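Local atomic coordinates of folylpolyglutamate synthase protein FOLC (Mycobacterium tuberculosis, PDB entry 2VOS), a protein that probably adds L-glutamate to dihydropteroate and to the growing gamma-glutamyl tail of tetrahydrofolate, spending ATP with the help of magnesium. Residues Val402-Gly407 against Arg431-Leu436; Arg62-Ile67 against Ala166-Ala171; Ser287-Pro292 against Ala328-Val333; Asp22-Leu27 against Ile115-Tyr120; Arg341-Pro346 against Thr480-Asp485. One frame throughout, in Å; residues are numbered along the deposited sequence.

Contact 1: Val402-Gly407 against Arg431-Leu436; sequences VVTHNG and RTAENL
The hydroxyl of Thr-404 gives its proton to the carbonyl of Ala-433, OG1 to O 2.7 Å, and comes to that oxygen from above the carbonyl plane, 50° out of it, rather than along a lone pair. With chi1 at -173°, OG1 stands anti to the backbone N, on the side where Ala-433 O lies. The same carbonyl O also receives a CA-H...O contact from Thr-404 CA. The other branch of the threonine, CG2, meets Leu-436 CD1 at 4.1 Å, the two side chains running at about a right angle.

Upstream the chains are paired as strands: Val-403 N donates to Arg-431 O at 2.8 Å, and Ala-433 N returns a bond to Val-403 O at 3.1 Å, so the backbone of Val-403 is gripped at both ends. Val-403 CG2 lies 3.8 Å from Thr-432 CG2 on the face covered by helix 414-425. Val-402 CG1 instead approaches Ala-433 CB at 4.1 Å beneath helix 436-451, where both residues touch Ala-439. Past the strand ends a water joins the segments, donating to His-405 O at 2.8 Å and accepting from Leu-436 N at 3.0 Å. Asn-435, the N-cap of helix 436-451, turns its OD1 to Asp-438 N.

Strands 400-403 and 430-432 lie parallel, joined through helix 414-425: this is a beta-alpha-beta crossover at one edge of the mixed sheet in the C-terminal glutamate ligase domain of the Mur ligase type.

Contact 2: Arg62-Ile67 against Ala166-Ala171; sequences RSYPSI and APVDVA
Parallel strands 66-70 and 170-174 begin side by side here, neighbours in the large sheet of the P-loop domain that Mur ligases share, with Ser-66 and Ala-171 paired. Two backbone hydrogen bonds hold them: Ala-171 N donates to Pro-65 O at 3.0 Å, and Ile-67 N donates to Ala-171 O at 2.8 Å. Both polar atoms of Ala-171 are thus used, straddling Ser-66. Weaker CA-H...O contacts accompany them, from Val-170 CA to Pro-65 O and from Ser-66 CA to Ala-171 O.

The apolar contacts fall on two faces of the sheet. On the face of Ser-66 and Ala-171, the Tyr-64 ring meets Ala-171 CB through CD1 at 3.7 Å and Val-168 CG2 through CG at 4.0 Å, both obliquely. A chi1 of 35° sets CG between the backbone N and the carbonyl carbon, turning the ring toward Val-168 and Ala-171. Phe-163 of helix 151-165 packs on Val-168 and Ala-171, and the Tyr-64 hydroxyl is hydrogen-bonded to Phe-160 O of that helix. On the other face Ile-67 CD1 touches Val-170 CG1 at 4.2 Å, beneath Phe-312 of helix 296-312 and residues of helix 75-88.

Before the strands pair, the Pro-65 ring lies against the backbone carbonyl of Asp-169: Pro-65 CD sits 3.3 Å from Asp-169 O, and Pro-65 CG 3.5 Å from the same oxygen.

Contact 3: Ser287-Pro292 against Ala328-Val333; sequences SDIYLP and AGFAAV
Strand 284-291, an edge of the three-stranded antiparallel sheet, is packed against the last turn of helix 323-331 by Ile-289, Leu-291 and the Phe-330 ring. Ile-289 CG2 reaches the aromatic side chain at CD2, 3.6 Å away, and lies equally close to CB. With CG2 anti to the backbone N (chi1 of CG1 -69°), this methyl is the branch that touches. Two residues on, Leu-291 CD1 comes to Phe-330 CD1 at 3.9 Å; both aliphatic groups meet the ring obliquely. The same leucine methyl lies 4.1 Å from Val-333 CB, bridging the helix and the loop after it.

This apolar layer is where the small sheet meets the helices of the P-loop domain: Met-81 and Leu-85 of helix 75-88, and Ala-302 and Leu-306 of helix 296-312, pack around Leu-291, Phe-330 and Val-333. Leu-279 of the adjoining strand also touches both Ile-289 and Phe-330.

The proline at the strand's end rests on carbonyls of the helix end and of the loop after it. Pro-292 CD lies 3.3 Å from Phe-330 O, an oxygen that also accepts from Val-333 N, while Pro-292 CG approaches Val-333 O at 3.4 Å. Nearby, a water links the two segments, donating to Pro-292 O at 2.9 Å and to Val-333 O at 3.1 Å.

Contact 4: Asp22-Leu27 against Ile115-Tyr120; sequences DEIASL and ISPAQY
The start of helix 117-140 carries a capping box, and a carboxylate from helix 23-34 adds a further acceptor to it: Glu-23 OE2 takes the N-H of Ala-118 at 2.9 Å. The bond uses the anti side of the carboxylate, 20° out of its plane, with an N-H...O angle of 151°. Glu-23 reaches so far because CG stands anti to the backbone N (chi1 162°) and the chain stays extended beyond it. A negative group at a helix N terminus would be expected to gain from the helix dipole.

In the box itself Ser-116, the N-cap, accepts from Gln-119 N through OG at 3.2 Å, and Gln-119 OE1 accepts in turn from Ser-116 N at 2.9 Å. That donor stands above the plane of the amide's carbonyl.

Apolar groups close the rest of the interface. Leu-27 CD1 meets Tyr-120 CD2 at 3.7 Å, the two side chains crossing at about a right angle, and the same methyl lies 3.9 Å from Pro-117 CA. Ile-24 CD1 reaches Pro-117 CG at 4.1 Å, the two pointing the same way.

The N-terminal helix 23-34 thus lies against the first turn of helix 117-140. Tyr-120 is shared further, packing on Val-30 and Leu-34 and on Leu-155 and Met-158 of helix 151-165, with its hydroxyl bonded to Glu-31; Pro-104 of a loop touches both Leu-27 and Tyr-120.

Contact 5: Arg341-Pro346 against Thr480-Asp485; sequences RMRSAP and TLFGRD
One face of the Phe-482 ring is covered by the selenomethionine Met-342, whose CB stands 3.8 Å from the ring centroid and 15° off the normal, a CH-pi contact. The selenium lies obliquely to the same ring, 4.8 Å from its centroid, giving a Met-aromatic contact, and touches Phe-482 CB at 3.7 Å. Bends at chi2 (-66°) and chi3 curl the Met-342 chain. In the one of two Arg-484 conformers described here, SE also lies over one face of the guanidinium, towards its rim, the two chains running past one another in opposite senses. On the strand side, Pro-346 O lies in plane at the edge of the Arg-343 guanidinium, whose NH2 donates to Ala-345 O at 3.1 Å.

In that conformer Arg-484 NH2 donates to Met-342 O at 2.6 Å, in the carbonyl plane but with the oxygen tilted 31° from the guanidinium plane. The short distance and the second conformer leave the strength and permanence of this bond doubtful.

Gly-483, with positive phi, ends helix 472-481 in a Schellman motif. Phe-482 and Arg-484 flank this turn and lie on Met-342 of edge strand 340-343, in the mixed sheet of the C-terminal glutamate ligase domain.

From the N terminus, contact 4 opens first, bringing helix 23-34 against the start of helix 117-140. Contact 2 opens inside that loop and closes beyond it, at 166-171, so the two cross; it joins neighbouring strands of the P-loop domain's large sheet. Contact 3 follows in series, setting the small antiparallel sheet against helix 323-331, after which the chain enters strand 340-343. There contact 5 begins, and its long loop, closed only at 480-485, encloses contact 1. These last two reach the same C-terminal sheet, at its opposite edge strands, and touch where Leu-436 CD2 lies 3.9 Å from Leu-481 CD1.

Contact 1: Val402-Gly407 against Arg431-Leu436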
# COMPACT_ATOMS: atom_id res chain seq x y z
N VAL A 402 19.39 6.34 12.85
CA VAL A 402 19.30 5.53 14.08
C VAL A 402 18.60 4.25 13.67
O VAL A 402 17.45 4.30 13.23
CB VAL A 402 18.40 6.24 15.14
CG1 VAL A 402 18.45 5.46 16.48
CG2 VAL A 402 18.86 7.71 15.32
N VAL A 403 19.28 3.12 13.80
CA VAL A 403 18.70 1.83 13.43
C VAL A 403 18.16 1.15 14.66
O VAL A 403 18.72 1.26 15.75
CB VAL A 403 19.73 0.91 12.72
CG1 VAL A 403 20.21 1.55 11.42
CG2 VAL A 403 20.90 0.68 13.59
N THR A 404 17.03 0.46 14.50
CA THR A 404 16.37 -0.14 15.62
C THR A 404 15.57 -1.36 15.14
O THR A 404 15.84 -1.90 14.06
CB THR A 404 15.49 0.93 16.40
OG1 THR A 404 14.97 0.35 17.60
CG2 THR A 404 14.34 1.44 15.57
N HIS A 405 14.63 -1.82 15.96
CA HIS A 405 13.84 -3.04 15.72
C HIS A 405 12.40 -2.60 15.94
O HIS A 405 12.10 -2.07 17.00
CB HIS A 405 14.21 -4.10 16.77
CG HIS A 405 13.61 -5.45 16.53
ND1 HIS A 405 12.25 -5.68 16.61
CD2 HIS A 405 14.18 -6.64 16.22
CE1 HIS A 405 12.01 -6.96 16.34
NE2 HIS A 405 13.17 -7.56 16.12
N ASN A 406 11.51 -2.84 14.98
CA ASN A 406 10.15 -2.30 15.07
C ASN A 406 9.19 -3.23 15.80
O ASN A 406 7.97 -2.97 15.81
CB ASN A 406 9.61 -2.03 13.69
CG ASN A 406 9.57 -3.31 12.80
OD1 ASN A 406 9.60 -4.45 13.29
ND2 ASN A 406 9.50 -3.10 11.48
N GLY A 407 9.73 -4.31 16.38
CA GLY A 407 8.89 -5.25 17.10
C GLY A 407 8.34 -6.40 16.27
O GLY A 407 7.72 -7.31 16.81
N ARG A 431 23.64 5.29 14.49
CA ARG A 431 23.44 5.02 15.90
C ARG A 431 22.43 3.90 16.05
O ARG A 431 21.70 3.58 15.09
CB ARG A 431 23.01 6.30 16.62
CG ARG A 431 24.24 7.22 16.76
CD ARG A 431 23.90 8.51 17.53
NE ARG A 431 25.04 9.43 17.74
CZ ARG A 431 25.75 10.00 16.76
NH1 ARG A 431 25.50 9.74 15.47
NH2 ARG A 431 26.73 10.83 17.07
N THR A 432 22.36 3.30 17.23
CA THR A 432 21.44 2.19 17.45
C THR A 432 20.55 2.47 18.65
O THR A 432 20.91 3.24 19.54
CB THR A 432 22.20 0.85 17.74
OG1 THR A 432 22.92 0.99 18.95
CG2 THR A 432 23.14 0.42 16.60
N ALA A 433 19.39 1.85 18.70
CA ALA A 433 18.53 1.97 19.88
C ALA A 433 17.72 0.67 19.95
O ALA A 433 17.34 0.12 18.91
CB ALA A 433 17.58 3.20 19.76
N GLU A 434 17.44 0.21 21.17
CA GLU A 434 16.83 -1.10 21.38
C GLU A 434 15.40 -1.15 20.87
O GLU A 434 14.90 -2.23 20.50
CB GLU A 434 16.85 -1.49 22.86
CG GLU A 434 18.28 -1.64 23.47
CD GLU A 434 18.26 -2.21 24.91
OE1 GLU A 434 17.24 -2.83 25.32
OE2 GLU A 434 19.26 -2.03 25.65
N ASN A 435 14.71 -0.01 20.88
CA ASN A 435 13.33 0.00 20.43
C ASN A 435 12.97 1.37 19.83
O ASN A 435 13.75 2.35 19.92
CB ASN A 435 12.37 -0.35 21.58
CG ASN A 435 12.46 0.64 22.72
OD1 ASN A 435 12.29 1.84 22.51
ND2 ASN A 435 12.74 0.16 23.91
N LEU A 436 11.83 1.40 19.18
CA LEU A 436 11.41 2.54 18.44
C LEU A 436 11.27 3.82 19.25
O LEU A 436 11.64 4.92 18.78
CB LEU A 436 10.08 2.20 17.73
CG LEU A 436 9.64 3.24 16.74
CD1 LEU A 436 10.68 3.39 15.65
CD2 LEU A 436 8.26 2.86 16.11
O HOH W 1 10.15 -0.99 18.71

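Contact 2: Arg62-Ile67 against Ala166-Ala171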
# COMPACT_ATOMS: atom_id res chain seq x y z
N ARG A 62 -18.87 -12.18 -5.85
CA ARG A 62 -19.40 -11.98 -7.20
C ARG A 62 -20.65 -11.10 -7.23
O ARG A 62 -21.25 -10.93 -8.31
CB ARG A 62 -19.65 -13.34 -7.90
CG ARG A 62 -18.30 -14.10 -8.08
CD ARG A 62 -18.35 -15.27 -9.07
NE ARG A 62 -17.04 -15.94 -9.04
CZ ARG A 62 -15.98 -15.56 -9.75
NH1 ARG A 62 -14.83 -16.21 -9.64
NH2 ARG A 62 -16.10 -14.53 -10.59
N SER A 63 -21.04 -10.51 -6.08
CA SER A 63 -22.33 -9.77 -6.05
C SER A 63 -22.12 -8.24 -6.17
O SER A 63 -23.11 -7.50 -6.14
CB SER A 63 -23.13 -10.08 -4.77
OG SER A 63 -22.39 -9.67 -3.57
N TYR A 64 -20.91 -7.79 -6.46
CA TYR A 64 -20.65 -6.40 -6.77
C TYR A 64 -19.47 -6.47 -7.69
O TYR A 64 -18.73 -7.45 -7.69
CB TYR A 64 -20.28 -5.59 -5.49
CG TYR A 64 -19.46 -6.45 -4.51
CD1 TYR A 64 -18.10 -6.67 -4.68
CD2 TYR A 64 -20.09 -7.04 -3.44
CE1 TYR A 64 -17.37 -7.49 -3.81
CE2 TYR A 64 -19.38 -7.86 -2.54
CZ TYR A 64 -18.06 -8.09 -2.74
OH TYR A 64 -17.44 -8.87 -1.82
N PRO A 65 -19.28 -5.44 -8.50
CA PRO A 65 -18.09 -5.36 -9.36
C PRO A 65 -16.93 -4.80 -8.56
O PRO A 65 -17.19 -4.11 -7.54
CB PRO A 65 -18.51 -4.32 -10.41
CG PRO A 65 -19.39 -3.39 -9.63
CD PRO A 65 -20.23 -4.34 -8.71
N SER A 66 -15.69 -5.11 -8.95
CA SER A 66 -14.50 -4.68 -8.22
C SER A 66 -13.51 -4.02 -9.15
O SER A 66 -13.47 -4.30 -10.36
CB SER A 66 -13.72 -5.89 -7.62
OG SER A 66 -14.43 -6.57 -6.56
N ILE A 67 -12.66 -3.19 -8.57
CA ILE A 67 -11.48 -2.71 -9.25
C ILE A 67 -10.31 -3.29 -8.45
O ILE A 67 -10.25 -3.12 -7.21
CB ILE A 67 -11.44 -1.15 -9.18
CG1 ILE A 67 -12.67 -0.55 -9.89
CG2 ILE A 67 -10.11 -0.58 -9.72
CD1 ILE A 67 -12.92 0.93 -9.48
N ALA A 166 -22.93 -5.08 3.55
CA ALA A 166 -23.13 -3.61 3.71
C ALA A 166 -24.45 -3.08 3.15
O ALA A 166 -25.20 -2.36 3.87
CB ALA A 166 -21.91 -2.81 3.14
N PRO A 167 -24.73 -3.30 1.84
CA PRO A 167 -23.87 -3.77 0.78
C PRO A 167 -23.20 -2.60 0.12
O PRO A 167 -23.60 -1.49 0.35
CB PRO A 167 -24.87 -4.38 -0.24
CG PRO A 167 -26.10 -3.59 -0.07
CD PRO A 167 -26.10 -3.03 1.35
N VAL A 168 -22.23 -2.84 -0.74
CA VAL A 168 -21.54 -1.76 -1.44
C VAL A 168 -21.99 -1.72 -2.91
O VAL A 168 -22.64 -2.66 -3.40
CB VAL A 168 -20.00 -1.94 -1.36
CG1 VAL A 168 -19.52 -2.05 0.12
CG2 VAL A 168 -19.56 -3.17 -2.14
N ASP A 169 -21.71 -0.62 -3.60
CA ASP A 169 -21.91 -0.53 -5.07
C ASP A 169 -20.64 -1.02 -5.82
O ASP A 169 -20.72 -1.58 -6.92
CB ASP A 169 -22.16 0.93 -5.50
CG ASP A 169 -23.42 1.46 -4.98
OD1 ASP A 169 -24.38 0.68 -4.96
OD2 ASP A 169 -23.47 2.66 -4.59
N VAL A 170 -19.48 -0.78 -5.23
CA VAL A 170 -18.19 -1.08 -5.88
C VAL A 170 -17.17 -1.47 -4.84
O VAL A 170 -17.04 -0.81 -3.77
CB VAL A 170 -17.56 0.18 -6.62
CG1 VAL A 170 -16.34 -0.28 -7.46
CG2 VAL A 170 -18.63 0.91 -7.52
N ALA A 171 -16.40 -2.52 -5.12
CA ALA A 171 -15.32 -2.86 -4.18
C ALA A 171 -13.97 -2.49 -4.80
O ALA A 171 -13.76 -2.67 -6.03
CB ALA A 171 -15.34 -4.33 -3.83

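Contact 3: Ser287-Pro292 against Ala328-Val333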
# COMPACT_ATOMS: atom_id res chain seq x y z
N SER A 287 -8.15 19.76 -14.71
CA SER A 287 -7.20 20.81 -14.25
C SER A 287 -7.37 21.20 -12.78
O SER A 287 -8.40 20.95 -12.23
CB SER A 287 -7.42 22.08 -15.08
OG SER A 287 -7.23 21.75 -16.46
N ASP A 288 -6.37 21.85 -12.19
CA ASP A 288 -6.43 22.35 -10.82
C ASP A 288 -6.82 21.27 -9.82
O ASP A 288 -7.65 21.50 -8.94
CB ASP A 288 -7.42 23.51 -10.69
CG ASP A 288 -7.14 24.44 -9.41
OD1 ASP A 288 -5.92 24.58 -8.99
OD2 ASP A 288 -8.14 25.06 -8.84
N ILE A 289 -6.25 20.09 -9.99
CA ILE A 289 -6.43 19.06 -9.02
C ILE A 289 -5.47 19.28 -7.84
O ILE A 289 -4.24 19.19 -8.02
CB ILE A 289 -6.19 17.71 -9.62
CG1 ILE A 289 -7.31 17.41 -10.62
CG2 ILE A 289 -6.20 16.62 -8.51
CD1 ILE A 289 -7.00 16.26 -11.55
N TYR A 290 -6.01 19.60 -6.67
CA TYR A 290 -5.17 19.66 -5.48
C TYR A 290 -5.13 18.29 -4.83
O TYR A 290 -6.18 17.71 -4.51
CB TYR A 290 -5.67 20.73 -4.50
CG TYR A 290 -4.86 20.70 -3.20
CD1 TYR A 290 -3.57 21.24 -3.13
CD2 TYR A 290 -5.39 20.14 -2.04
CE1 TYR A 290 -2.82 21.21 -1.93
CE2 TYR A 290 -4.62 20.09 -0.80
CZ TYR A 290 -3.34 20.62 -0.78
OH TYR A 290 -2.59 20.63 0.39
N LEU A 291 -3.91 17.75 -4.66
CA LEU A 291 -3.78 16.44 -4.00
C LEU A 291 -3.01 16.69 -2.70
O LEU A 291 -1.87 17.17 -2.77
CB LEU A 291 -2.97 15.51 -4.91
CG LEU A 291 -2.76 14.10 -4.32
CD1 LEU A 291 -4.07 13.32 -4.31
CD2 LEU A 291 -1.72 13.38 -5.15
N PRO A 292 -3.62 16.43 -1.53
CA PRO A 292 -2.87 16.74 -0.30
C PRO A 292 -1.81 15.64 0.10
O PRO A 292 -1.81 15.16 1.24
CB PRO A 292 -3.96 16.86 0.76
CG PRO A 292 -5.00 15.77 0.32
CD PRO A 292 -4.94 15.84 -1.25
N ALA A 328 -12.86 17.08 -6.07
CA ALA A 328 -13.29 16.77 -4.67
C ALA A 328 -12.76 15.41 -4.17
O ALA A 328 -12.37 15.30 -2.99
CB ALA A 328 -14.84 16.87 -4.52
N GLY A 329 -12.72 14.37 -5.02
CA GLY A 329 -12.23 13.08 -4.59
C GLY A 329 -10.75 13.13 -4.27
O GLY A 329 -10.29 12.65 -3.21
N PHE A 330 -9.98 13.75 -5.16
CA PHE A 330 -8.53 13.88 -4.89
C PHE A 330 -8.23 14.71 -3.66
O PHE A 330 -7.35 14.34 -2.87
CB PHE A 330 -7.81 14.43 -6.12
CG PHE A 330 -7.52 13.37 -7.13
CD1 PHE A 330 -6.85 12.22 -6.75
CD2 PHE A 330 -7.96 13.51 -8.47
CE1 PHE A 330 -6.59 11.19 -7.68
CE2 PHE A 330 -7.66 12.51 -9.43
CZ PHE A 330 -6.94 11.38 -9.03
N ALA A 331 -8.99 15.80 -3.45
CA ALA A 331 -8.79 16.62 -2.30
C ALA A 331 -9.08 15.87 -1.03
O ALA A 331 -8.55 16.23 0.03
CB ALA A 331 -9.64 17.88 -2.36
N ALA A 332 -9.92 14.85 -1.10
CA ALA A 332 -10.24 14.13 0.13
C ALA A 332 -9.30 12.93 0.38
O ALA A 332 -9.45 12.25 1.39
CB ALA A 332 -11.67 13.62 0.06
N VAL A 333 -8.34 12.67 -0.52
CA VAL A 333 -7.48 11.47 -0.37
C VAL A 333 -6.65 11.56 0.89
O VAL A 333 -6.05 12.62 1.13
CB VAL A 333 -6.44 11.42 -1.56
CG1 VAL A 333 -5.33 10.39 -1.28
CG2 VAL A 333 -7.20 11.09 -2.84
O HOH W 2 -3.61 13.52 2.82

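Contact 4: Asp22-Leu27 against Ile115-Tyr120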
# COMPACT_ATOMS: atom_id res chain seq x y z
N ASP A 22 -14.12 -3.44 25.53
CA ASP A 22 -14.50 -4.87 25.18
C ASP A 22 -14.63 -5.17 23.69
O ASP A 22 -14.48 -6.32 23.27
CB ASP A 22 -15.81 -5.31 25.83
CG ASP A 22 -16.13 -6.81 25.58
OD1 ASP A 22 -15.61 -7.70 26.33
OD2 ASP A 22 -16.91 -7.10 24.64
N GLU A 23 -15.00 -4.14 22.93
CA GLU A 23 -14.95 -4.17 21.47
C GLU A 23 -13.49 -4.43 21.11
O GLU A 23 -13.21 -5.35 20.36
CB GLU A 23 -15.46 -2.82 20.90
CG GLU A 23 -15.09 -2.53 19.47
CD GLU A 23 -15.71 -1.22 18.91
OE1 GLU A 23 -15.40 -0.11 19.45
OE2 GLU A 23 -16.51 -1.33 17.94
N ILE A 24 -12.57 -3.62 21.63
CA ILE A 24 -11.12 -3.77 21.38
C ILE A 24 -10.64 -5.13 21.88
O ILE A 24 -9.77 -5.76 21.29
CB ILE A 24 -10.23 -2.73 22.13
CG1 ILE A 24 -10.64 -1.27 21.86
CG2 ILE A 24 -8.75 -2.95 21.80
CD1 ILE A 24 -10.44 -0.83 20.42
N ALA A 25 -11.19 -5.55 23.01
CA ALA A 25 -10.74 -6.79 23.58
C ALA A 25 -11.17 -7.96 22.69
O ALA A 25 -10.38 -8.88 22.44
CB ALA A 25 -11.28 -6.95 24.99
N SER A 26 -12.43 -7.93 22.22
CA SER A 26 -12.91 -8.96 21.28
C SER A 26 -12.06 -8.96 20.04
O SER A 26 -11.69 -10.01 19.55
CB SER A 26 -14.40 -8.78 20.91
OG SER A 26 -15.23 -8.96 22.05
N LEU A 27 -11.75 -7.80 19.52
CA LEU A 27 -10.88 -7.75 18.35
C LEU A 27 -9.54 -8.45 18.63
O LEU A 27 -9.04 -9.20 17.80
CB LEU A 27 -10.65 -6.31 17.93
CG LEU A 27 -9.80 -6.27 16.67
CD1 LEU A 27 -10.32 -5.32 15.65
CD2 LEU A 27 -8.43 -5.84 17.04
N ILE A 115 -13.96 -0.31 9.09
CA ILE A 115 -15.07 -0.75 9.94
C ILE A 115 -14.68 -0.71 11.42
O ILE A 115 -13.50 -0.57 11.76
CB ILE A 115 -15.55 -2.18 9.57
CG1 ILE A 115 -14.43 -3.22 9.81
CG2 ILE A 115 -16.08 -2.21 8.11
CD1 ILE A 115 -14.86 -4.63 9.50
N SER A 116 -15.66 -0.80 12.32
CA SER A 116 -15.30 -0.75 13.77
C SER A 116 -14.79 -2.10 14.25
O SER A 116 -14.99 -3.14 13.60
CB SER A 116 -16.54 -0.34 14.59
OG SER A 116 -17.47 -1.42 14.46
N PRO A 117 -14.10 -2.10 15.38
CA PRO A 117 -13.69 -3.38 15.91
C PRO A 117 -14.93 -4.34 16.08
O PRO A 117 -14.82 -5.52 15.84
CB PRO A 117 -13.08 -2.99 17.28
CG PRO A 117 -12.43 -1.59 16.97
CD PRO A 117 -13.58 -0.96 16.16
N ALA A 118 -16.08 -3.84 16.50
CA ALA A 118 -17.24 -4.71 16.69
C ALA A 118 -17.69 -5.39 15.34
O ALA A 118 -17.97 -6.58 15.26
CB ALA A 118 -18.38 -3.86 17.34
N GLN A 119 -17.71 -4.62 14.27
CA GLN A 119 -18.11 -5.12 12.99
C GLN A 119 -17.07 -6.12 12.50
O GLN A 119 -17.44 -7.06 11.78
CB GLN A 119 -18.16 -3.98 11.99
CG GLN A 119 -19.48 -3.21 12.04
CD GLN A 119 -19.40 -1.70 11.64
OE1 GLN A 119 -18.35 -1.14 11.25
NE2 GLN A 119 -20.54 -1.06 11.78
N TYR A 120 -15.78 -5.89 12.82
CA TYR A 120 -14.71 -6.79 12.33
C TYR A 120 -14.90 -8.15 12.98
O TYR A 120 -14.84 -9.20 12.32
CB TYR A 120 -13.35 -6.17 12.69
CG TYR A 120 -12.09 -6.97 12.36
CD1 TYR A 120 -11.41 -6.76 11.16
CD2 TYR A 120 -11.55 -7.89 13.26
CE1 TYR A 120 -10.22 -7.47 10.85
CE2 TYR A 120 -10.31 -8.62 12.94
CZ TYR A 120 -9.68 -8.38 11.74
OH TYR A 120 -8.50 -9.02 11.39

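Contact 5: Arg341-Pro346 against Thr480-Asp485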
# COMPACT_ATOMS: atom_id res chain seq x y z
N ARG A 341 3.17 13.55 7.79
CA ARG A 341 3.79 14.36 8.84
C ARG A 341 3.05 14.20 10.14
O ARG A 341 1.83 14.45 10.19
CB ARG A 341 3.65 15.82 8.47
CG ARG A 341 4.80 16.35 7.68
CD ARG A 341 4.92 17.91 7.82
NE ARG A 341 3.65 18.65 7.66
CZ ARG A 341 3.46 19.92 8.05
NH1 ARG A 341 4.47 20.63 8.58
NH2 ARG A 341 2.26 20.48 7.89
N MSE A 342 3.80 13.81 11.18
CA MSE A 342 3.23 13.64 12.52
C MSE A 342 3.26 14.95 13.30
O MSE A 342 2.43 15.13 14.20
CB MSE A 342 4.03 12.60 13.36
CG MSE A 342 4.00 11.18 12.81
SE MSE A 342 2.24 10.42 12.90
CE MSE A 342 1.64 10.92 11.10
N ARG A 343 4.21 15.84 12.98
CA ARG A 343 4.26 17.13 13.64
C ARG A 343 5.30 18.00 12.92
O ARG A 343 5.97 17.52 12.00
CB ARG A 343 4.74 16.97 15.10
CG ARG A 343 6.19 16.35 15.21
CD ARG A 343 6.85 16.52 16.64
NE ARG A 343 6.96 17.95 16.91
CZ ARG A 343 6.19 18.59 17.77
NH1 ARG A 343 5.34 17.88 18.52
NH2 ARG A 343 6.34 19.92 17.93
N SER A 344 5.44 19.26 13.33
CA SER A 344 6.47 20.14 12.77
C SER A 344 7.27 20.66 14.00
O SER A 344 6.82 20.43 15.14
CB SER A 344 5.81 21.27 11.94
OG SER A 344 5.06 22.21 12.74
N ALA A 345 8.43 21.30 13.78
CA ALA A 345 9.27 21.83 14.88
C ALA A 345 9.55 20.81 16.00
O ALA A 345 9.09 20.99 17.12
CB ALA A 345 8.66 23.05 15.49
N PRO A 346 10.32 19.77 15.72
CA PRO A 346 10.93 19.40 14.44
C PRO A 346 9.85 18.69 13.62
O PRO A 346 8.88 18.17 14.20
CB PRO A 346 11.99 18.37 14.86
CG PRO A 346 11.38 17.67 16.04
CD PRO A 346 10.64 18.80 16.80
N THR A 480 1.08 4.92 15.89
CA THR A 480 0.43 4.66 17.17
C THR A 480 1.14 5.41 18.33
O THR A 480 0.48 5.98 19.19
CB THR A 480 0.44 3.15 17.41
OG1 THR A 480 -0.46 2.51 16.48
CG2 THR A 480 0.04 2.81 18.86
N LEU A 481 2.46 5.44 18.35
CA LEU A 481 3.20 6.26 19.30
C LEU A 481 2.78 7.74 19.26
O LEU A 481 2.73 8.40 20.31
CB LEU A 481 4.71 6.15 19.09
CG LEU A 481 5.31 4.77 19.43
CD1 LEU A 481 6.84 4.76 19.14
CD2 LEU A 481 4.99 4.36 20.93
N PHE A 482 2.50 8.25 18.07
CA PHE A 482 2.09 9.65 17.93
C PHE A 482 0.60 9.85 18.15
O PHE A 482 0.09 10.94 17.97
CB PHE A 482 2.55 10.17 16.55
CG PHE A 482 3.98 10.63 16.56
CD1 PHE A 482 4.28 11.89 17.00
CD2 PHE A 482 5.03 9.78 16.15
CE1 PHE A 482 5.54 12.33 17.04
CE2 PHE A 482 6.29 10.20 16.19
CZ PHE A 482 6.56 11.49 16.67
N GLY A 483 -0.10 8.77 18.52
CA GLY A 483 -1.47 8.86 18.98
C GLY A 483 -2.55 9.00 17.89
O GLY A 483 -3.66 9.49 18.21
N ARG A 484 -2.25 8.67 16.62
CA ARG A 484 -3.21 8.86 15.53
C ARG A 484 -4.13 7.64 15.44
O ARG A 484 -3.69 6.50 15.65
CB ARG A 484 -2.50 9.08 14.19
CG ARG A 484 -1.45 10.16 14.23
CD ARG A 484 -2.01 11.53 14.44
NE ARG A 484 -1.12 12.43 15.20
CZ ARG A 484 -0.46 13.45 14.67
NH1 ARG A 484 -0.57 13.70 13.37
NH2 ARG A 484 0.30 14.22 15.42
N ASP A 485 -5.40 7.87 15.16
CA ASP A 485 -6.37 6.78 15.06
C ASP A 485 -6.19 6.13 13.71
O ASP A 485 -5.92 6.81 12.76
CB ASP A 485 -7.77 7.37 15.09
CG ASP A 485 -8.13 7.88 16.48
OD1 ASP A 485 -7.52 7.39 17.46
OD2 ASP A 485 -9.01 8.76 16.54